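Local coordinates for phage-like element PBSX protein XepA (Bacillus subtilis subsp. subtilis str. 168, PDB 6I56) that is of unknown function, belongs to the phage-like element PBSX and does not seem to be involved in host cell lysis, at residues A46-T51 with S131-Y136; D77-L82 with A98-A103; T81-E86 with R122-N127; K174-V179 with A191-D196; W217-S222 with F256-M261. One frame throughout, in Å; residues are numbered along the deposited sequence.

Contact 1: A46-T51 with S131-Y136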
# COMPACT_ATOMS: atom_id res chain seq x y z
N ALA B 46 32.02 11.35 30.76
CA ALA B 46 32.92 12.44 31.20
C ALA B 46 32.32 13.80 30.81
O ALA B 46 32.18 14.07 29.62
CB ALA B 46 34.31 12.27 30.63
N ALA B 47 31.97 14.61 31.79
CA ALA B 47 31.46 15.99 31.64
C ALA B 47 32.49 16.81 30.85
O ALA B 47 33.67 16.73 31.18
CB ALA B 47 31.22 16.60 33.00
N LEU B 48 32.05 17.54 29.83
CA LEU B 48 32.93 18.36 28.96
C LEU B 48 32.92 19.81 29.43
O LEU B 48 31.84 20.31 29.84
CB LEU B 48 32.40 18.28 27.53
CG LEU B 48 32.45 16.88 26.93
CD1 LEU B 48 31.56 16.78 25.70
CD2 LEU B 48 33.87 16.49 26.58
N LYS B 49 34.06 20.48 29.33
CA LYS B 49 34.16 21.95 29.48
C LYS B 49 33.36 22.62 28.35
O LYS B 49 33.07 21.94 27.33
CB LYS B 49 35.62 22.41 29.36
CG LYS B 49 36.64 21.80 30.29
CD LYS B 49 38.01 21.83 29.59
CE LYS B 49 39.11 21.14 30.35
NZ LYS B 49 39.31 21.77 31.67
N ALA B 50 33.05 23.90 28.51
CA ALA B 50 32.45 24.75 27.44
C ALA B 50 33.26 24.55 26.16
O ALA B 50 34.48 24.63 26.25
CB ALA B 50 32.41 26.19 27.87
N THR B 51 32.58 24.23 25.05
CA THR B 51 33.12 24.11 23.67
C THR B 51 34.01 22.87 23.52
O THR B 51 34.46 22.65 22.41
CB THR B 51 33.85 25.39 23.24
OG1 THR B 51 35.19 25.33 23.74
CG2 THR B 51 33.15 26.65 23.72
N SER B 131 27.73 19.30 33.71
CA SER B 131 27.95 18.59 35.00
C SER B 131 27.37 17.18 34.88
O SER B 131 27.69 16.34 35.71
CB SER B 131 27.37 19.40 36.15
OG SER B 131 25.96 19.33 36.11
N GLU B 132 26.59 16.87 33.85
CA GLU B 132 26.04 15.51 33.66
C GLU B 132 26.01 15.22 32.14
O GLU B 132 25.53 16.08 31.39
CB GLU B 132 24.68 15.46 34.38
CG GLU B 132 23.86 14.23 34.05
CD GLU B 132 22.51 14.12 34.76
OE1 GLU B 132 21.98 15.19 35.17
OE2 GLU B 132 21.97 12.99 34.82
N PHE B 133 26.53 14.08 31.70
CA PHE B 133 26.61 13.73 30.26
C PHE B 133 26.74 12.22 30.12
O PHE B 133 27.60 11.65 30.83
CB PHE B 133 27.77 14.45 29.59
CG PHE B 133 28.04 14.11 28.15
CD1 PHE B 133 27.02 14.04 27.22
CD2 PHE B 133 29.34 13.91 27.70
CE1 PHE B 133 27.29 13.76 25.89
CE2 PHE B 133 29.60 13.61 26.37
CZ PHE B 133 28.58 13.55 25.46
N VAL B 134 25.89 11.60 29.28
CA VAL B 134 26.05 10.18 28.86
C VAL B 134 25.73 10.13 27.36
O VAL B 134 24.88 10.91 26.86
CB VAL B 134 25.19 9.20 29.67
CG1 VAL B 134 25.53 9.21 31.14
CG2 VAL B 134 23.70 9.49 29.51
N LEU B 135 26.45 9.26 26.66
CA LEU B 135 26.33 9.07 25.21
C LEU B 135 26.37 7.57 24.96
O LEU B 135 27.34 6.92 25.37
CB LEU B 135 27.49 9.78 24.52
CG LEU B 135 27.51 9.65 22.99
CD1 LEU B 135 26.21 10.21 22.39
CD2 LEU B 135 28.76 10.35 22.42
N TYR B 136 25.30 7.05 24.35
CA TYR B 136 25.07 5.62 24.09
C TYR B 136 25.11 5.39 22.58
O TYR B 136 24.63 6.24 21.82
CB TYR B 136 23.77 5.17 24.75
CG TYR B 136 23.89 4.93 26.24
CD1 TYR B 136 23.75 5.95 27.16
CD2 TYR B 136 24.06 3.65 26.71
CE1 TYR B 136 23.85 5.70 28.52
CE2 TYR B 136 24.16 3.38 28.07
CZ TYR B 136 24.06 4.41 28.97
OH TYR B 136 24.17 4.09 30.30

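Contact 2: D77-L82 with A98-A103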
# COMPACT_ATOMS: atom_id res chain seq x y z
N ASP B 77 23.04 17.99 30.77
CA ASP B 77 22.38 19.10 31.50
C ASP B 77 22.61 20.42 30.75
O ASP B 77 21.99 21.41 31.11
CB ASP B 77 22.86 19.14 32.95
CG ASP B 77 24.29 19.63 33.11
OD1 ASP B 77 25.17 19.11 32.43
OD2 ASP B 77 24.51 20.54 33.91
N ARG B 78 23.49 20.44 29.75
CA ARG B 78 23.71 21.62 28.88
C ARG B 78 23.69 21.19 27.42
O ARG B 78 23.92 20.02 27.09
CB ARG B 78 25.06 22.29 29.16
CG ARG B 78 25.30 22.65 30.62
CD ARG B 78 24.35 23.70 31.09
NE ARG B 78 24.62 24.12 32.44
CZ ARG B 78 23.76 24.84 33.14
NH1 ARG B 78 22.61 25.19 32.59
NH2 ARG B 78 24.04 25.25 34.37
N GLU B 79 23.45 22.17 26.56
CA GLU B 79 23.21 21.96 25.12
C GLU B 79 24.52 21.62 24.41
O GLU B 79 25.61 22.02 24.85
CB GLU B 79 22.52 23.21 24.61
CG GLU B 79 22.68 23.56 23.15
CD GLU B 79 22.10 24.97 22.94
OE1 GLU B 79 22.28 25.82 23.85
OE2 GLU B 79 21.44 25.23 21.90
N GLY B 80 24.41 20.86 23.33
CA GLY B 80 25.57 20.49 22.49
C GLY B 80 25.08 19.89 21.20
O GLY B 80 23.89 20.00 20.95
N THR B 81 25.97 19.27 20.43
CA THR B 81 25.69 18.71 19.10
C THR B 81 26.34 17.32 18.99
O THR B 81 27.51 17.19 19.33
CB THR B 81 26.13 19.65 17.99
OG1 THR B 81 25.52 20.91 18.25
CG2 THR B 81 25.70 19.17 16.62
N LEU B 82 25.54 16.34 18.58
CA LEU B 82 26.00 14.95 18.34
C LEU B 82 26.12 14.77 16.82
O LEU B 82 25.14 15.03 16.09
CB LEU B 82 25.01 13.96 18.95
CG LEU B 82 25.33 12.50 18.64
CD1 LEU B 82 26.74 12.12 19.08
CD2 LEU B 82 24.30 11.58 19.25
N ALA B 98 23.83 15.03 12.01
CA ALA B 98 24.10 15.97 13.12
C ALA B 98 22.78 16.27 13.81
O ALA B 98 21.80 16.60 13.10
CB ALA B 98 24.71 17.20 12.57
N VAL B 99 22.74 16.12 15.13
CA VAL B 99 21.49 16.43 15.88
C VAL B 99 21.83 17.37 17.04
O VAL B 99 22.82 17.15 17.76
CB VAL B 99 20.75 15.15 16.29
CG1 VAL B 99 20.69 14.15 15.16
CG2 VAL B 99 21.39 14.52 17.49
N ASN B 100 21.06 18.43 17.16
CA ASN B 100 21.10 19.32 18.33
C ASN B 100 20.61 18.55 19.56
O ASN B 100 19.61 17.82 19.45
CB ASN B 100 20.30 20.60 18.12
CG ASN B 100 20.53 21.51 19.31
OD1 ASN B 100 19.66 21.69 20.14
ND2 ASN B 100 21.76 21.99 19.47
N VAL B 101 21.36 18.63 20.65
CA VAL B 101 21.02 18.02 21.97
C VAL B 101 20.70 19.17 22.91
O VAL B 101 21.63 19.90 23.29
CB VAL B 101 22.18 17.16 22.48
CG1 VAL B 101 21.85 16.55 23.83
CG2 VAL B 101 22.54 16.08 21.47
N ALA B 102 19.43 19.38 23.22
CA ALA B 102 18.98 20.43 24.15
C ALA B 102 19.36 20.05 25.59
O ALA B 102 19.50 18.83 25.89
CB ALA B 102 17.50 20.65 23.99
N ALA B 103 19.53 21.04 26.45
CA ALA B 103 19.81 20.87 27.89
C ALA B 103 18.70 20.02 28.52
O ALA B 103 17.53 20.37 28.35
CB ALA B 103 19.92 22.22 28.58

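Contact 3: T81-E86 with R122-N127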
# COMPACT_ATOMS: atom_id res chain seq x y z
N THR B 81 25.97 19.27 20.43
CA THR B 81 25.69 18.71 19.10
C THR B 81 26.34 17.32 18.99
O THR B 81 27.51 17.19 19.33
CB THR B 81 26.13 19.65 17.99
OG1 THR B 81 25.52 20.91 18.25
CG2 THR B 81 25.70 19.17 16.62
N LEU B 82 25.54 16.34 18.58
CA LEU B 82 26.00 14.95 18.34
C LEU B 82 26.12 14.77 16.82
O LEU B 82 25.14 15.03 16.09
CB LEU B 82 25.01 13.96 18.95
CG LEU B 82 25.33 12.50 18.64
CD1 LEU B 82 26.74 12.12 19.08
CD2 LEU B 82 24.30 11.58 19.25
N PHE B 83 27.30 14.36 16.39
CA PHE B 83 27.65 14.07 14.98
C PHE B 83 27.89 12.56 14.84
O PHE B 83 28.64 11.97 15.65
CB PHE B 83 28.91 14.83 14.56
CG PHE B 83 28.81 16.33 14.61
CD1 PHE B 83 28.24 17.03 13.56
CD2 PHE B 83 29.32 17.03 15.69
CE1 PHE B 83 28.21 18.42 13.58
CE2 PHE B 83 29.24 18.42 15.73
CZ PHE B 83 28.70 19.11 14.67
N ILE B 84 27.27 11.97 13.83
CA ILE B 84 27.59 10.59 13.37
C ILE B 84 28.44 10.76 12.12
O ILE B 84 27.96 11.41 11.16
CB ILE B 84 26.32 9.76 13.11
CG1 ILE B 84 25.47 9.67 14.38
CG2 ILE B 84 26.70 8.39 12.55
CD1 ILE B 84 24.26 8.76 14.29
N GLU B 85 29.65 10.21 12.14
CA GLU B 85 30.60 10.45 11.04
C GLU B 85 31.15 9.13 10.50
O GLU B 85 31.11 8.11 11.21
CB GLU B 85 31.68 11.36 11.58
CG GLU B 85 31.11 12.56 12.31
CD GLU B 85 32.11 13.70 12.48
OE1 GLU B 85 33.10 13.47 13.20
OE2 GLU B 85 31.89 14.77 11.89
N GLU B 86 31.66 9.20 9.28
CA GLU B 86 32.15 8.02 8.52
C GLU B 86 33.48 8.37 7.85
O GLU B 86 33.69 9.55 7.52
CB GLU B 86 31.10 7.60 7.50
CG GLU B 86 29.86 7.06 8.17
CD GLU B 86 28.89 6.54 7.14
OE1 GLU B 86 27.87 7.20 7.09
OE2 GLU B 86 29.23 5.56 6.40
N ARG B 122 31.01 11.95 17.38
CA ARG B 122 31.72 13.14 17.87
C ARG B 122 30.68 14.04 18.52
O ARG B 122 29.67 14.30 17.88
CB ARG B 122 32.50 13.81 16.73
CG ARG B 122 33.34 15.01 17.15
CD ARG B 122 34.30 15.45 16.05
NE ARG B 122 33.53 15.80 14.87
CZ ARG B 122 33.02 16.99 14.62
NH1 ARG B 122 33.23 18.00 15.44
NH2 ARG B 122 32.27 17.16 13.54
N TYR B 123 30.90 14.46 19.76
CA TYR B 123 29.97 15.33 20.51
C TYR B 123 30.69 16.64 20.82
O TYR B 123 31.75 16.59 21.47
CB TYR B 123 29.49 14.67 21.80
CG TYR B 123 28.38 15.45 22.46
CD1 TYR B 123 28.64 16.55 23.27
CD2 TYR B 123 27.05 15.11 22.23
CE1 TYR B 123 27.62 17.27 23.85
CE2 TYR B 123 26.01 15.82 22.80
CZ TYR B 123 26.30 16.91 23.62
OH TYR B 123 25.28 17.62 24.16
N VAL B 124 30.13 17.77 20.41
CA VAL B 124 30.74 19.08 20.74
C VAL B 124 29.80 19.78 21.71
O VAL B 124 28.65 20.09 21.33
CB VAL B 124 31.07 19.94 19.49
CG1 VAL B 124 31.93 19.14 18.50
CG2 VAL B 124 29.83 20.50 18.81
N ASN B 125 30.31 20.01 22.93
CA ASN B 125 29.56 20.73 24.00
C ASN B 125 29.37 22.17 23.58
O ASN B 125 30.24 22.70 22.91
CB ASN B 125 30.24 20.59 25.36
CG ASN B 125 29.43 21.19 26.48
OD1 ASN B 125 28.19 21.18 26.44
ND2 ASN B 125 30.12 21.74 27.47
N GLY B 126 28.27 22.80 23.99
CA GLY B 126 28.01 24.23 23.77
C GLY B 126 28.78 25.09 24.76
O GLY B 126 29.81 24.63 25.29
N ASN B 127 28.29 26.30 25.03
CA ASN B 127 29.11 27.36 25.71
C ASN B 127 29.03 27.21 27.23
O ASN B 127 29.63 28.05 27.93
CB ASN B 127 28.89 28.81 25.29
CG ASN B 127 27.60 29.08 24.55
OD1 ASN B 127 26.58 28.52 24.95
ND2 ASN B 127 27.68 29.85 23.49

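Contact 4: K174-V179 with A191-D196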
# COMPACT_ATOMS: atom_id res chain seq x y z
N LYS B 174 -3.66 12.70 -18.55
CA LYS B 174 -2.32 12.53 -19.17
C LYS B 174 -2.35 13.25 -20.52
O LYS B 174 -3.42 13.36 -21.13
CB LYS B 174 -1.91 11.06 -19.27
CG LYS B 174 -2.09 10.38 -20.61
CD LYS B 174 -1.68 8.92 -20.55
CE LYS B 174 -2.84 7.92 -20.64
NZ LYS B 174 -2.74 6.82 -19.63
N THR B 175 -1.18 13.70 -20.94
CA THR B 175 -0.93 14.50 -22.15
C THR B 175 0.17 13.82 -22.94
O THR B 175 1.12 13.44 -22.32
CB THR B 175 -0.52 15.91 -21.74
OG1 THR B 175 -1.71 16.48 -21.19
CG2 THR B 175 -0.00 16.76 -22.87
N PHE B 176 0.06 13.68 -24.26
CA PHE B 176 1.26 13.30 -25.05
C PHE B 176 1.19 13.96 -26.41
O PHE B 176 0.10 14.15 -26.95
CB PHE B 176 1.45 11.79 -25.12
CG PHE B 176 0.35 11.01 -25.77
CD1 PHE B 176 -0.77 10.61 -25.04
CD2 PHE B 176 0.46 10.61 -27.09
CE1 PHE B 176 -1.79 9.85 -25.63
CE2 PHE B 176 -0.56 9.88 -27.68
CZ PHE B 176 -1.69 9.50 -26.95
N ASP B 177 2.36 14.32 -26.91
CA ASP B 177 2.50 14.97 -28.23
C ASP B 177 2.73 13.87 -29.25
O ASP B 177 3.21 12.80 -28.89
CB ASP B 177 3.62 16.01 -28.20
CG ASP B 177 3.38 17.14 -27.20
OD1 ASP B 177 2.23 17.36 -26.78
OD2 ASP B 177 4.36 17.76 -26.86
N PHE B 178 2.33 14.10 -30.48
CA PHE B 178 2.43 13.09 -31.54
C PHE B 178 2.77 13.81 -32.83
O PHE B 178 2.19 14.88 -33.08
CB PHE B 178 1.13 12.29 -31.63
CG PHE B 178 1.24 11.11 -32.54
CD1 PHE B 178 1.90 9.96 -32.12
CD2 PHE B 178 0.79 11.20 -33.85
CE1 PHE B 178 2.13 8.92 -33.01
CE2 PHE B 178 0.99 10.14 -34.72
CZ PHE B 178 1.66 9.01 -34.30
N VAL B 179 3.65 13.21 -33.64
CA VAL B 179 4.00 13.72 -35.00
C VAL B 179 3.24 12.89 -36.05
O VAL B 179 3.54 11.72 -36.22
CB VAL B 179 5.54 13.70 -35.19
CG1 VAL B 179 5.90 14.21 -36.58
CG2 VAL B 179 6.25 14.53 -34.13
N ALA B 191 1.93 9.19 -39.88
CA ALA B 191 1.94 8.28 -38.72
C ALA B 191 0.55 8.28 -38.05
O ALA B 191 -0.12 9.30 -38.07
CB ALA B 191 3.06 8.71 -37.78
N ALA B 192 0.13 7.15 -37.52
CA ALA B 192 -1.20 6.95 -36.89
C ALA B 192 -1.06 7.09 -35.37
O ALA B 192 -0.28 6.33 -34.75
CB ALA B 192 -1.78 5.59 -37.25
N LEU B 193 -1.76 8.04 -34.80
CA LEU B 193 -1.78 8.26 -33.33
C LEU B 193 -2.50 7.08 -32.71
O LEU B 193 -3.67 6.85 -33.03
CB LEU B 193 -2.53 9.56 -33.02
CG LEU B 193 -2.93 9.73 -31.56
CD1 LEU B 193 -1.75 10.17 -30.75
CD2 LEU B 193 -4.08 10.69 -31.36
N PRO B 194 -1.87 6.32 -31.78
CA PRO B 194 -2.59 5.36 -30.96
C PRO B 194 -3.38 6.11 -29.87
O PRO B 194 -2.79 6.77 -29.10
CB PRO B 194 -1.51 4.44 -30.37
CG PRO B 194 -0.18 5.17 -30.56
CD PRO B 194 -0.43 6.36 -31.47
N VAL B 195 -4.70 6.01 -29.88
CA VAL B 195 -5.59 6.82 -29.01
C VAL B 195 -5.39 6.40 -27.55
O VAL B 195 -5.30 7.32 -26.69
CB VAL B 195 -7.05 6.68 -29.44
CG1 VAL B 195 -7.98 7.36 -28.44
CG2 VAL B 195 -7.25 7.21 -30.85
N ASP B 196 -5.35 5.09 -27.27
CA ASP B 196 -5.01 4.53 -25.93
C ASP B 196 -5.76 5.27 -24.82
O ASP B 196 -5.11 5.80 -23.93
CB ASP B 196 -3.49 4.59 -25.71
CG ASP B 196 -2.99 3.89 -24.45
OD1 ASP B 196 -3.51 2.74 -24.12
OD2 ASP B 196 -2.08 4.51 -23.80

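Contact 5: W217-S222 with F256-M261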
# COMPACT_ATOMS: atom_id res chain seq x y z
N TRP B 217 -8.96 11.59 -40.32
CA TRP B 217 -9.38 10.17 -40.25
C TRP B 217 -9.27 9.59 -38.84
O TRP B 217 -8.31 9.90 -38.15
CB TRP B 217 -8.56 9.29 -41.18
CG TRP B 217 -8.54 9.61 -42.65
CD1 TRP B 217 -7.46 10.06 -43.35
CD2 TRP B 217 -9.56 9.34 -43.62
NE1 TRP B 217 -7.74 10.11 -44.68
CE2 TRP B 217 -9.01 9.67 -44.88
CE3 TRP B 217 -10.87 8.85 -43.55
CZ2 TRP B 217 -9.74 9.55 -46.07
CZ3 TRP B 217 -11.60 8.73 -44.72
CH2 TRP B 217 -11.03 9.05 -45.97
N GLY B 218 -10.20 8.72 -38.49
CA GLY B 218 -10.08 7.78 -37.36
C GLY B 218 -10.22 6.36 -37.82
O GLY B 218 -10.84 6.15 -38.87
N LYS B 219 -9.63 5.43 -37.10
CA LYS B 219 -9.88 3.98 -37.29
C LYS B 219 -10.53 3.44 -36.02
O LYS B 219 -10.11 3.84 -34.91
CB LYS B 219 -8.59 3.22 -37.61
CG LYS B 219 -7.94 3.65 -38.91
CD LYS B 219 -6.78 2.76 -39.32
CE LYS B 219 -6.41 3.05 -40.76
NZ LYS B 219 -5.23 2.28 -41.24
N SER B 220 -11.52 2.60 -36.21
CA SER B 220 -12.25 1.91 -35.14
C SER B 220 -11.83 0.43 -35.18
O SER B 220 -10.66 0.16 -35.52
CB SER B 220 -13.73 2.14 -35.28
OG SER B 220 -14.42 1.47 -34.27
N VAL B 221 -12.74 -0.49 -34.94
CA VAL B 221 -12.37 -1.93 -34.78
C VAL B 221 -11.91 -2.52 -36.12
O VAL B 221 -10.96 -3.31 -36.10
CB VAL B 221 -13.55 -2.75 -34.22
CG1 VAL B 221 -13.10 -4.16 -33.89
CG2 VAL B 221 -14.21 -2.05 -33.03
N SER B 222 -12.59 -2.20 -37.23
CA SER B 222 -12.31 -2.84 -38.53
C SER B 222 -10.92 -2.43 -39.06
O SER B 222 -10.36 -3.18 -39.84
CB SER B 222 -13.39 -2.53 -39.52
OG SER B 222 -13.16 -1.26 -40.11
N PHE B 256 -12.11 5.90 -30.56
CA PHE B 256 -11.26 5.59 -31.72
C PHE B 256 -10.04 4.77 -31.26
O PHE B 256 -9.55 4.96 -30.13
CB PHE B 256 -10.88 6.85 -32.48
CG PHE B 256 -11.95 7.38 -33.40
CD1 PHE B 256 -12.21 6.77 -34.61
CD2 PHE B 256 -12.76 8.43 -33.03
CE1 PHE B 256 -13.22 7.25 -35.43
CE2 PHE B 256 -13.77 8.91 -33.85
CZ PHE B 256 -13.99 8.32 -35.06
N LYS B 257 -9.51 3.93 -32.14
CA LYS B 257 -8.24 3.18 -31.91
C LYS B 257 -7.07 4.01 -32.42
O LYS B 257 -6.02 4.04 -31.74
CB LYS B 257 -8.29 1.80 -32.56
CG LYS B 257 -9.41 0.93 -31.99
CD LYS B 257 -9.22 -0.54 -32.26
CE LYS B 257 -9.74 -1.45 -31.15
NZ LYS B 257 -9.50 -0.90 -29.78
N GLU B 258 -7.24 4.64 -33.58
CA GLU B 258 -6.15 5.42 -34.21
C GLU B 258 -6.70 6.68 -34.86
O GLU B 258 -7.88 6.71 -35.24
CB GLU B 258 -5.39 4.58 -35.22
CG GLU B 258 -4.53 3.52 -34.56
CD GLU B 258 -4.04 2.43 -35.48
OE1 GLU B 258 -4.91 1.77 -36.08
OE2 GLU B 258 -2.79 2.25 -35.57
N ILE B 259 -5.84 7.70 -34.98
CA ILE B 259 -6.17 8.96 -35.70
C ILE B 259 -5.08 9.19 -36.74
O ILE B 259 -3.89 9.04 -36.41
CB ILE B 259 -6.29 10.14 -34.72
CG1 ILE B 259 -7.32 9.86 -33.63
CG2 ILE B 259 -6.60 11.40 -35.51
CD1 ILE B 259 -8.74 9.82 -34.08
N ILE B 260 -5.48 9.55 -37.96
CA ILE B 260 -4.56 9.76 -39.10
C ILE B 260 -4.89 11.11 -39.70
O ILE B 260 -6.09 11.42 -39.87
CB ILE B 260 -4.70 8.61 -40.12
CG1 ILE B 260 -4.21 7.29 -39.52
CG2 ILE B 260 -4.02 8.95 -41.45
CD1 ILE B 260 -4.64 6.08 -40.27
N MET B 261 -3.87 11.93 -39.91
CA MET B 261 -3.98 13.25 -40.58
C MET B 261 -3.25 13.09 -41.91
O MET B 261 -2.01 13.13 -41.95
CB MET B 261 -3.34 14.34 -39.71
CG MET B 261 -4.05 14.50 -38.34
SD MET B 261 -5.66 15.31 -38.55
CE MET B 261 -6.64 14.34 -37.41

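Contact 1: A46-T51 with S131-Y136
The phenyl ring of Phe-133 overlaps the loop that runs from Ala-46 to Leu-48, and two different kinds of group touch it there. At the edge of the ring, near its plane, Ala-46 O approaches CD2 of Phe-133 at 3.4 Å, so the carbonyl oxygen faces the slightly positive C-H rim and not the pi cloud. The second neighbour is apolar: Leu-48 CD1 lies 3.8 Å from Phe-133 CE2, on an oblique approach. With CG anti to the backbone N (chi1 175°), the Phe-133 ring is carried out toward this loop from the start of strand 133-140. Leu-48 itself emerges across the line of approach, and it is the far end of its side chain, at CD1, that makes the touch. Nearby, Ala-47 CB stands 4.3 Å from Ser-131 C, beside the closest CA pair, Ala-47 and Ser-131. The 194 Å² buried here is modest, and Ala-46, Ala-47 and Ser-131 stay exposed while Leu-48 and Phe-133 are buried. Both buried side chains also meet Tyr-123 of strand 118-125, and the rings of Phe-133 and Tyr-123 are inclined at about 45°. Strands 41-44 and 133-140 belong to one four-stranded antiparallel sheet and strands 53-60 and 118-125 to another; the loop 46-51 links the two, and Leu-48 and Phe-133 pack with Tyr-123 between them, consistent with a beta sandwich.

Contact 2: D77-L82 with A98-A103
With CG1 anti to the backbone N (chi1 179°), Val-101 holds its other methyl, CG2, 4.1 Å from Leu-82 CB; Val-99 is turned differently, its CG2 wedged between its own N and carbonyl carbon (chi1 -45°), and this methyl reaches the same Leu-82 CB at 3.9 Å. Both valines therefore converge on one methylene on the face of the sheet that Leu-82 shares with them. The backbone evidence for the pairing is four hydrogen bonds. Gly-80 N to Val-101 O and Val-101 N to Gly-80 O each measure 2.9 Å, while Leu-82 N to Val-99 O spans 3.0 Å and Val-99 N to Leu-82 O 2.8 Å. Thr-81 and Asn-100 form the non-hydrogen-bonded pair between them, with side chains on the other face. There Asn-100 ND2 comes within 3.3 Å of Gly-80 O, but the angle is too poor for a hydrogen bond. Beyond the paired residues, Ala-103 CB, just past strand 94-101, rests 3.4 Å from Asp-77 O, and Asp-77 OD1 turns to the backbone N-H groups of Ser-131 and Glu-132. The paired parts belong to the antiparallel hairpin of strands 80-87 and 94-101, the latter outermost in its sheet within this chain; on the other flank of strand 80-87 runs strand 118-125, and Leu-82, Val-99 and Val-101 pack against strand 107-113 of the facing sheet.

Contact 3: T81-E86 with R122-N127
Arg-122 grips the Glu-85 carboxylate side-on with two nitrogens: NE reaches Glu-85 OE1 at 2.9 Å, and NH2 reaches Glu-85 OE2, also at 2.9 Å. Both bonds are nearly straight and both oxygens lie in the guanidinium plane, yet they are met from above the carboxylate plane because the two planes are turned 42° apart. A bend at chi3 of Arg-122 brings the head group back over strand 81-86. There the guanidinium lies flat on Phe-83, planes 13° apart, with CZ 4.3 Å from the ring centroid, an off-centre cation-pi stack; Thr-81 CG2 covers the opposite face of the ring. At the ring's edge Phe-83 CE2 meets Val-124 CG2 at 3.8 Å. Backbone bonds pair Thr-81 with Val-124 and Phe-83 with Arg-122. On the face carrying Leu-82 and Tyr-123, the Tyr-123 ring lays one face against Thr-81 O, 3.6 Å from its CD2. Glu-85 has further partners: OE1 forms a salt bridge with Arg-120, and OE2 a hydrogen bond with Thr-95. Held by two arginines and a hydroxyl, the buried carboxylate is probably stabilised as the anion, and the Arg-122 charge is probably balanced by it, with some help from the Phe-83 face.

Contact 4: K174-V179 with A191-D196
Lys-174 NZ, beside the packing of Phe-176 and Phe-178 on Leu-193, is gripped by two carboxylates of neighbouring subunits, in salt bridges with Asp-165 of the third and Glu-171 of the fourth. Asp-196 across the contact may add to the negative field, but its OD2 remains 4.8 Å from Lys-174 NZ and is not in contact. Between the segments themselves the interaction is apolar; Phe-178 has the largest share of it, and Leu-193 meets both rings. Leu-193 CD1 is 3.3 Å from Phe-176 CE2 and 3.6 Å from Phe-178 CG, the first a tight fit. The CA of Leu-193 lies over a face of the Phe-178 ring, 3.7 Å from the centroid and 15° off the normal, a clear CH-pi contact. Phe-178 is extended toward it with CG anti to the backbone N. Phe-176, by contrast, has its CG between N and the carbonyl carbon (chi1 62°), and its ring presents an edge to Pro-194 O, which is 3.6 Å from CZ. Phe-178 also touches Ala-191 CB, 3.8 Å from CZ, and Pro-194 CD, 3.9 Å from CE1. The touching parts of the two segments run in nearly opposite directions, 157° apart, but with Phe-178 and Leu-193 CA atoms 6.7 Å apart they meet through side chains and are not paired strands. Each has its own backbone partner: strand 175-179 pairs with strand 271-278, and strand 193-194 with strand 258-267, so the phenylalanines bridge two separately bonded parts of the C-terminal antiparallel sheet.

Contact 5: W217-S222 with F256-M261
Trp-217 and Ile-260 exchange two backbone hydrogen bonds, each 2.9 Å (Trp-217 N to Ile-260 O, and Ile-260 N to Trp-217 O), and Lys-219 N donates to Glu-258 O. Lys-219 O is gripped twice, by Lys-257 N at 2.8 Å and by Glu-258 N at a longer 3.3 Å. Two residues thus face Lys-219, a classic beta bulge at the start of strand 258-267, where it joins strand 211-219 in the antiparallel C-terminal sheet. Among weaker polar contacts, Gly-218 CA points a C-H at Glu-258 O, 3.2 Å away. Aromatic contact is made by Phe-256, whose CD1 lies 3.6 Å from Gly-218 CA; glycine lets the ring come close to the backbone, and Lys-219 O meets the ring at its edge. Aliphatic contacts lie on the other face: the extended Lys-219 chain passes beside Ile-260, CE to CD1 at 3.5 Å, and Trp-217 CB lies 4.1 Å from Ile-260 CB. Outside the two segments, Trp-217 NE1 donates to Glu-262, and its indole also makes cation-pi contacts with Lys-215 and Lys-225, while Lys-257 NZ forms a salt bridge with Asp-177 of the fourth subunit.

From the N terminus, contact 1 closes the longest span of the first three contacts, bringing 46-51 back to 131-136. Contacts 2 and 3 both lie within that span and use strand 80-87, sharing Thr-81 and Leu-82. Contact 2 closes the short hairpin and contact 3, starting from nearly the same place, the longer loop to 122-127; the two pairings add strands 94-101 and 118-125 on either flank of strand 80-87. Asp-77, through Ser-131, links contacts 1 and 2. Contacts 4 and 5 follow in series in the C-terminal region, about 66 and 77 Å from contact 1 between centres. They adjoin there: Leu-193 N bonds Ile-259 O at 2.8 Å, joining strands 193-194 and 258-267.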